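Local coordinates for glutathione s-transferase (Sphingomonas paucimobilis, PDB 1F2E), which binds glutathione and probably catalyses its transfer to electrophilic substrates, at residues S11-I16 / D155-V160; K2-P7 / V28-A33. All blocks are in the same frame, centred on the assembly; numbering follows the deposited sequence.

Interaction 1: residues S11-I16 / D155-V160; sequences SLAPHI and DIYLYV
Two tyrosine rings flank the meeting of 11-16 with 155-160, and each receives a single aliphatic carbon on a slant. Ala-13 CB reaches Tyr-157 CD1 at 4.1 Å, while Ile-16 CD1 makes a looser approach to Tyr-159 CD2 at 4.5 Å. The Tyr-157 ring also packs on Asn-66 and Leu-70 of helix 66-75, whereas Tyr-159 touches Val-191 of helix 189-198, so the rings lead from the contact to two different helices. Between them the interface is aliphatic, an example of how a small residue lets two helices approach. Ala-13 and Tyr-157 have their CA atoms 5.2 Å apart, and the short helix axes come to 8.7 Å at an angle of 138°. Val-160 packs beside the alanine: with CG1 anti to the backbone N (chi1 170°), its other branch, CG2, is directed at the facing helix, where it lies 3.7 Å from Ala-13 N. The same methyl is met by Leu-12 CG and by Ile-16 CD1. One turn earlier, Ile-156 CG2 rests 3.5 Å from Ala-13 O and 3.7 Å from Ile-16 CB; the two isoleucines run past each other in opposite senses, Ile-156 CD1 ending near Ile-16 CG2. Contact is thus made by branched methyls against both side chains and backbone. This buried helix pair, near the centre of the chain, belongs to the seam of the glutathione transferase fold, where the thioredoxin-like domain, through helix 12-21, packs on the helical C-terminal domain, through helix 153-161.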
loop_
_atom_site.group_PDB
_atom_site.type_symbol
_atom_site.label_atom_id
_atom_site.label_comp_id
_atom_site.label_asym_id
_atom_site.label_seq_id
_atom_site.Cartn_x
_atom_site.Cartn_y
_atom_site.Cartn_z
ATOM N N SER A 11 -8.606 10.084 5.354
ATOM C CA SER A 11 -8.477 9.939 6.801
ATOM C C SER A 11 -9.825 9.617 7.470
ATOM O O SER A 11 -9.880 9.357 8.664
ATOM C CB SER A 11 -7.875 11.210 7.413
ATOM O OG SER A 11 -8.690 12.333 7.151
ATOM N N LEU A 12 -10.909 9.623 6.703
ATOM C CA LEU A 12 -12.212 9.300 7.268
ATOM C C LEU A 12 -12.249 7.810 7.666
ATOM O O LEU A 12 -12.973 7.424 8.586
ATOM C CB LEU A 12 -13.327 9.609 6.255
ATOM C CG LEU A 12 -14.757 9.175 6.629
ATOM C CD1 LEU A 12 -15.208 9.851 7.905
ATOM C CD2 LEU A 12 -15.702 9.517 5.492
ATOM N N ALA A 13 -11.462 6.982 6.981
ATOM C CA ALA A 13 -11.420 5.546 7.275
ATOM C C ALA A 13 -10.950 5.268 8.716
ATOM O O ALA A 13 -11.666 4.629 9.487
ATOM C CB ALA A 13 -10.518 4.819 6.253
ATOM N N PRO A 14 -9.748 5.746 9.100
ATOM C CA PRO A 14 -9.263 5.512 10.471
ATOM C C PRO A 14 -10.240 6.119 11.491
ATOM O O PRO A 14 -10.445 5.585 12.579
ATOM C CB PRO A 14 -7.920 6.243 10.507
ATOM C CG PRO A 14 -7.503 6.302 9.089
ATOM C CD PRO A 14 -8.776 6.543 8.333
ATOM N N HIS A 15 -10.832 7.249 11.122
ATOM C CA HIS A 15 -11.776 7.932 11.997
ATOM C C HIS A 15 -12.950 7.013 12.325
ATOM O O HIS A 15 -13.311 6.830 13.492
ATOM C CB HIS A 15 -12.275 9.214 11.326
ATOM C CG HIS A 15 -13.110 10.074 12.221
ATOM N ND1 HIS A 15 -13.636 11.280 11.813
ATOM C CD2 HIS A 15 -13.506 9.904 13.506
ATOM C CE1 HIS A 15 -14.323 11.816 12.806
ATOM N NE2 HIS A 15 -14.259 11.001 13.844
ATOM N N ILE A 16 -13.542 6.425 11.292
ATOM C CA ILE A 16 -14.652 5.509 11.498
ATOM C C ILE A 16 -14.175 4.302 12.318
ATOM O O ILE A 16 -14.872 3.845 13.229
ATOM C CB ILE A 16 -15.218 5.031 10.146
ATOM C CG1 ILE A 16 -15.789 6.224 9.382
ATOM C CG2 ILE A 16 -16.258 3.957 10.369
ATOM C CD1 ILE A 16 -16.187 5.920 7.945
ATOM N N ASP A 155 -13.381 -3.041 4.759
ATOM C CA ASP A 155 -14.707 -2.609 4.338
ATOM C C ASP A 155 -14.852 -1.118 4.588
ATOM O O ASP A 155 -15.403 -0.395 3.757
ATOM C CB ASP A 155 -15.777 -3.387 5.099
ATOM C CG ASP A 155 -15.804 -4.858 4.712
ATOM O OD1 ASP A 155 -15.641 -5.728 5.600
ATOM O OD2 ASP A 155 -15.993 -5.139 3.511
ATOM N N ILE A 156 -14.340 -0.655 5.727
ATOM C CA ILE A 156 -14.403 0.761 6.068
ATOM C C ILE A 156 -13.558 1.551 5.070
ATOM O O ILE A 156 -13.985 2.585 4.555
ATOM C CB ILE A 156 -13.863 1.020 7.487
ATOM C CG1 ILE A 156 -14.677 0.215 8.505
ATOM C CG2 ILE A 156 -13.914 2.505 7.799
ATOM C CD1 ILE A 156 -14.220 0.379 9.940
ATOM N N TYR A 157 -12.358 1.044 4.803
ATOM C CA TYR A 157 -11.419 1.664 3.868
ATOM C C TYR A 157 -12.056 1.767 2.468
ATOM O O TYR A 157 -12.048 2.841 1.843
ATOM C CB TYR A 157 -10.143 0.820 3.834
ATOM C CG TYR A 157 -8.896 1.473 3.263
ATOM C CD1 TYR A 157 -8.785 2.857 3.136
ATOM C CD2 TYR A 157 -7.802 0.689 2.899
ATOM C CE1 TYR A 157 -7.611 3.445 2.661
ATOM C CE2 TYR A 157 -6.630 1.256 2.422
ATOM C CZ TYR A 157 -6.534 2.625 2.301
ATOM O OH TYR A 157 -5.367 3.156 1.809
ATOM N N LEU A 158 -12.629 0.670 1.982
ATOM C CA LEU A 158 -13.264 0.694 0.656
ATOM C C LEU A 158 -14.497 1.604 0.634
ATOM O O LEU A 158 -14.695 2.384 -0.300
ATOM C CB LEU A 158 -13.668 -0.727 0.220
ATOM C CG LEU A 158 -14.476 -0.882 -1.078
ATOM C CD1 LEU A 158 -13.742 -0.210 -2.267
ATOM C CD2 LEU A 158 -14.702 -2.376 -1.346
ATOM N N TYR A 159 -15.327 1.492 1.664
ATOM C CA TYR A 159 -16.538 2.297 1.764
ATOM C C TYR A 159 -16.222 3.781 1.589
ATOM O O TYR A 159 -16.879 4.478 0.828
ATOM C CB TYR A 159 -17.193 2.078 3.123
ATOM C CG TYR A 159 -18.268 3.080 3.416
ATOM C CD1 TYR A 159 -19.527 2.968 2.839
ATOM C CD2 TYR A 159 -18.017 4.164 4.248
ATOM C CE1 TYR A 159 -20.515 3.916 3.083
ATOM C CE2 TYR A 159 -18.996 5.117 4.500
ATOM C CZ TYR A 159 -20.241 4.987 3.914
ATOM O OH TYR A 159 -21.200 5.942 4.149
ATOM N N VAL A 160 -15.214 4.262 2.306
ATOM C CA VAL A 160 -14.823 5.664 2.200
ATOM C C VAL A 160 -14.472 6.056 0.756
ATOM O O VAL A 160 -14.865 7.118 0.275
ATOM C CB VAL A 160 -13.616 5.958 3.104
ATOM C CG1 VAL A 160 -13.068 7.352 2.811
ATOM C CG2 VAL A 160 -14.034 5.851 4.563
#

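Interaction 2: residues K2-P7 / V28-A33; sequences KLFISP and VKVDLA. With GSH (glutathione), chain E.
Phe-4 and Val-28 sit side by side on neighbouring parallel strands, the two strands of the beta-alpha-beta unit 2-5, 12-21, 26-31 that opens the thioredoxin-like fold. The phenylalanine can be followed outward. Its CB lies 4.0 Å from Val-30 CG2, and with CG anti to the carbonyl carbon (chi1 -67°) the ring lies back along strand 2-5, its CD1-CE1 side beside Val-28. CD1 meets Val-28 CB at 3.6 Å and has Val-30 CG2 near the ring plane, at its edge. CE1 stays equally close to Val-28 CB and touches both methyls of that valine, and CZ, the tip, ends 4.3 Å from Val-28 CG2. Beyond this pair, Phe-43 and Val-46 of helix 43-46 pack against the phenylalanine. A serine in its place would probably leave Val-28 and Val-30 without their shared aromatic neighbour and open a gap beneath helix 43-46. On the sheet face shared by Ile-5 and Lys-29, Ile-5 instead packs on His-15 of helix 12-21, the crossover helix. The backbone ladder follows parallel geometry, Val-28 using both its N and its O: Val-28 N donates a hydrogen bond to Leu-3 O at 2.8 Å, Ile-5 N to Val-28 O, and Val-30 N to Ile-5 O. Beyond Ile-5 and Asp-31 the strands give way to loops, and side chains take over: Leu-32 CD1 lies 3.6 Å from Ser-6 OG and, at the border of the pocket, 3.8 Å from glutathione O2.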
loop_
_atom_site.group_PDB
_atom_site.type_symbol
_atom_site.label_atom_id
_atom_site.label_comp_id
_atom_site.label_asym_id
_atom_site.label_seq_id
_atom_site.Cartn_x
_atom_site.Cartn_y
_atom_site.Cartn_z
ATOM N N LYS A 2 -4.222 10.342 19.230
ATOM C CA LYS A 2 -4.699 11.404 18.352
ATOM C C LYS A 2 -4.700 11.025 16.870
ATOM O O LYS A 2 -3.702 10.531 16.339
ATOM C CB LYS A 2 -3.842 12.658 18.531
ATOM C CG LYS A 2 -3.591 13.072 19.973
ATOM C CD LYS A 2 -2.559 14.208 20.036
ATOM C CE LYS A 2 -2.263 14.640 21.480
ATOM N NZ LYS A 2 -1.275 15.763 21.556
ATOM N N LEU A 3 -5.825 11.266 16.205
ATOM C CA LEU A 3 -5.925 10.986 14.781
ATOM C C LEU A 3 -6.005 12.313 14.040
ATOM O O LEU A 3 -6.891 13.124 14.303
ATOM C CB LEU A 3 -7.170 10.151 14.457
ATOM C CG LEU A 3 -7.311 9.846 12.952
ATOM C CD1 LEU A 3 -6.204 8.876 12.529
ATOM C CD2 LEU A 3 -8.691 9.262 12.633
ATOM N N PHE A 4 -5.069 12.543 13.126
ATOM C CA PHE A 4 -5.075 13.773 12.349
ATOM C C PHE A 4 -5.878 13.509 11.072
ATOM O O PHE A 4 -5.623 12.544 10.348
ATOM C CB PHE A 4 -3.640 14.197 12.064
ATOM C CG PHE A 4 -2.897 14.620 13.300
ATOM C CD1 PHE A 4 -2.958 15.941 13.750
ATOM C CD2 PHE A 4 -2.192 13.689 14.053
ATOM C CE1 PHE A 4 -2.328 16.325 14.932
ATOM C CE2 PHE A 4 -1.560 14.059 15.237
ATOM C CZ PHE A 4 -1.628 15.385 15.681
ATOM N N ILE A 5 -6.871 14.361 10.822
ATOM C CA ILE A 5 -7.758 14.191 9.679
ATOM C C ILE A 5 -8.088 15.476 8.942
ATOM O O ILE A 5 -7.758 16.580 9.376
ATOM C CB ILE A 5 -9.125 13.619 10.121
ATOM C CG1 ILE A 5 -9.844 14.662 10.987
ATOM C CG2 ILE A 5 -8.940 12.306 10.882
ATOM C CD1 ILE A 5 -11.210 14.245 11.479
ATOM N N SER A 6 -8.767 15.298 7.820
ATOM C CA SER A 6 -9.238 16.399 7.008
ATOM C C SER A 6 -10.573 15.898 6.481
ATOM O O SER A 6 -10.634 14.881 5.800
ATOM C CB SER A 6 -8.281 16.699 5.858
ATOM O OG SER A 6 -8.705 17.865 5.166
ATOM N N PRO A 7 -11.661 16.611 6.796
ATOM C CA PRO A 7 -13.033 16.286 6.392
ATOM C C PRO A 7 -13.204 15.612 5.034
ATOM O O PRO A 7 -12.770 16.133 4.007
ATOM C CB PRO A 7 -13.726 17.640 6.448
ATOM C CG PRO A 7 -13.062 18.276 7.622
ATOM C CD PRO A 7 -11.604 17.969 7.365
ATOM N N VAL A 28 -7.853 15.488 15.484
ATOM C CA VAL A 28 -7.339 16.835 15.301
ATOM C C VAL A 28 -7.484 17.180 13.822
ATOM O O VAL A 28 -6.807 16.593 12.972
ATOM C CB VAL A 28 -5.843 16.944 15.679
ATOM C CG1 VAL A 28 -5.393 18.400 15.568
ATOM C CG2 VAL A 28 -5.608 16.411 17.091
ATOM N N LYS A 29 -8.372 18.121 13.513
ATOM C CA LYS A 29 -8.578 18.531 12.132
ATOM C C LYS A 29 -7.356 19.312 11.664
ATOM O O LYS A 29 -6.767 20.076 12.424
ATOM C CB LYS A 29 -9.834 19.394 12.008
ATOM C CG LYS A 29 -11.070 18.800 12.677
ATOM C CD LYS A 29 -12.360 19.376 12.093
ATOM C CE LYS A 29 -12.404 20.898 12.165
ATOM N NZ LYS A 29 -13.525 21.458 11.348
ATOM N N VAL A 30 -6.975 19.108 10.409
ATOM C CA VAL A 30 -5.817 19.778 9.846
ATOM C C VAL A 30 -6.197 20.609 8.627
ATOM O O VAL A 30 -6.973 20.163 7.778
ATOM C CB VAL A 30 -4.745 18.752 9.397
ATOM C CG1 VAL A 30 -3.546 19.479 8.792
ATOM C CG2 VAL A 30 -4.327 17.875 10.570
ATOM N N ASP A 31 -5.660 21.822 8.551
ATOM C CA ASP A 31 -5.909 22.687 7.401
ATOM C C ASP A 31 -4.783 22.295 6.454
ATOM O O ASP A 31 -3.653 22.751 6.606
ATOM C CB ASP A 31 -5.782 24.170 7.783
ATOM C CG ASP A 31 -6.115 25.106 6.623
ATOM O OD1 ASP A 31 -5.653 24.844 5.492
ATOM O OD2 ASP A 31 -6.829 26.110 6.844
ATOM N N LEU A 32 -5.082 21.428 5.497
ATOM C CA LEU A 32 -4.061 20.971 4.564
ATOM C C LEU A 32 -3.520 22.082 3.676
ATOM O O LEU A 32 -2.391 22.002 3.193
ATOM C CB LEU A 32 -4.609 19.825 3.707
ATOM C CG LEU A 32 -4.907 18.550 4.509
ATOM C CD1 LEU A 32 -5.457 17.468 3.598
ATOM C CD2 LEU A 32 -3.629 18.077 5.192
ATOM N N ALA A 33 -4.321 23.123 3.469
ATOM C CA ALA A 33 -3.900 24.237 2.632
ATOM C C ALA A 33 -2.674 24.937 3.209
ATOM O O ALA A 33 -1.824 25.413 2.466
ATOM C CB ALA A 33 -5.048 25.235 2.466
HETATM N N1 GSH E . -0.542 6.353 0.960
HETATM C CA1 GSH E . -1.033 7.199 2.047
HETATM C C1 GSH E . -1.946 6.406 3.041
HETATM O O11 GSH E . -2.178 5.185 2.812
HETATM O O12 GSH E . -2.406 7.031 4.045
HETATM C CB1 GSH E . -1.778 8.366 1.361
HETATM C CG1 GSH E . -2.321 9.522 2.226
HETATM C CD1 GSH E . -3.001 10.590 1.372
HETATM O OE1 GSH E . -3.139 10.447 0.154
HETATM N N2 GSH E . -3.418 11.684 2.031
HETATM C CA2 GSH E . -4.083 12.837 1.401
HETATM C C2 GSH E . -3.444 14.117 1.879
HETATM O O2 GSH E . -3.316 14.324 3.092
HETATM C CB2 GSH E . -5.572 12.906 1.759
HETATM S SG2 GSH E . -6.592 11.542 1.206
HETATM N N3 GSH E . -3.034 14.976 0.942
HETATM C CA3 GSH E . -2.388 16.242 1.301
HETATM C C3 GSH E . -3.034 17.404 0.616
HETATM O O31 GSH E . -4.122 17.203 0.005
HETATM O O32 GSH E . -2.445 18.517 0.702
#

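How the interactions relate
Interactions 1 and 2 have centres about 15 Å apart, yet they touch through helix 12-21, the crossover helix between the two strands of interaction 2. Ser-11 OG probably accepts a hydrogen bond from Ser-6 N at 3.0 Å, tying segment 11-16 to the residue that follows strand 2-5, and Leu-3 CD2 packs 3.3 Å from His-15 N. Between 2-7 and 11-16 runs the short loop with Cys-10, a residue seen bound covalently to glutathione. Each contact contributes one residue to the glutathione pocket: Leu-32 from interaction 2, and from interaction 1 Tyr-157, whose side chain lies about 4 Å from glutathione and about 5 Å from that of Cys-10 at the nearest atoms.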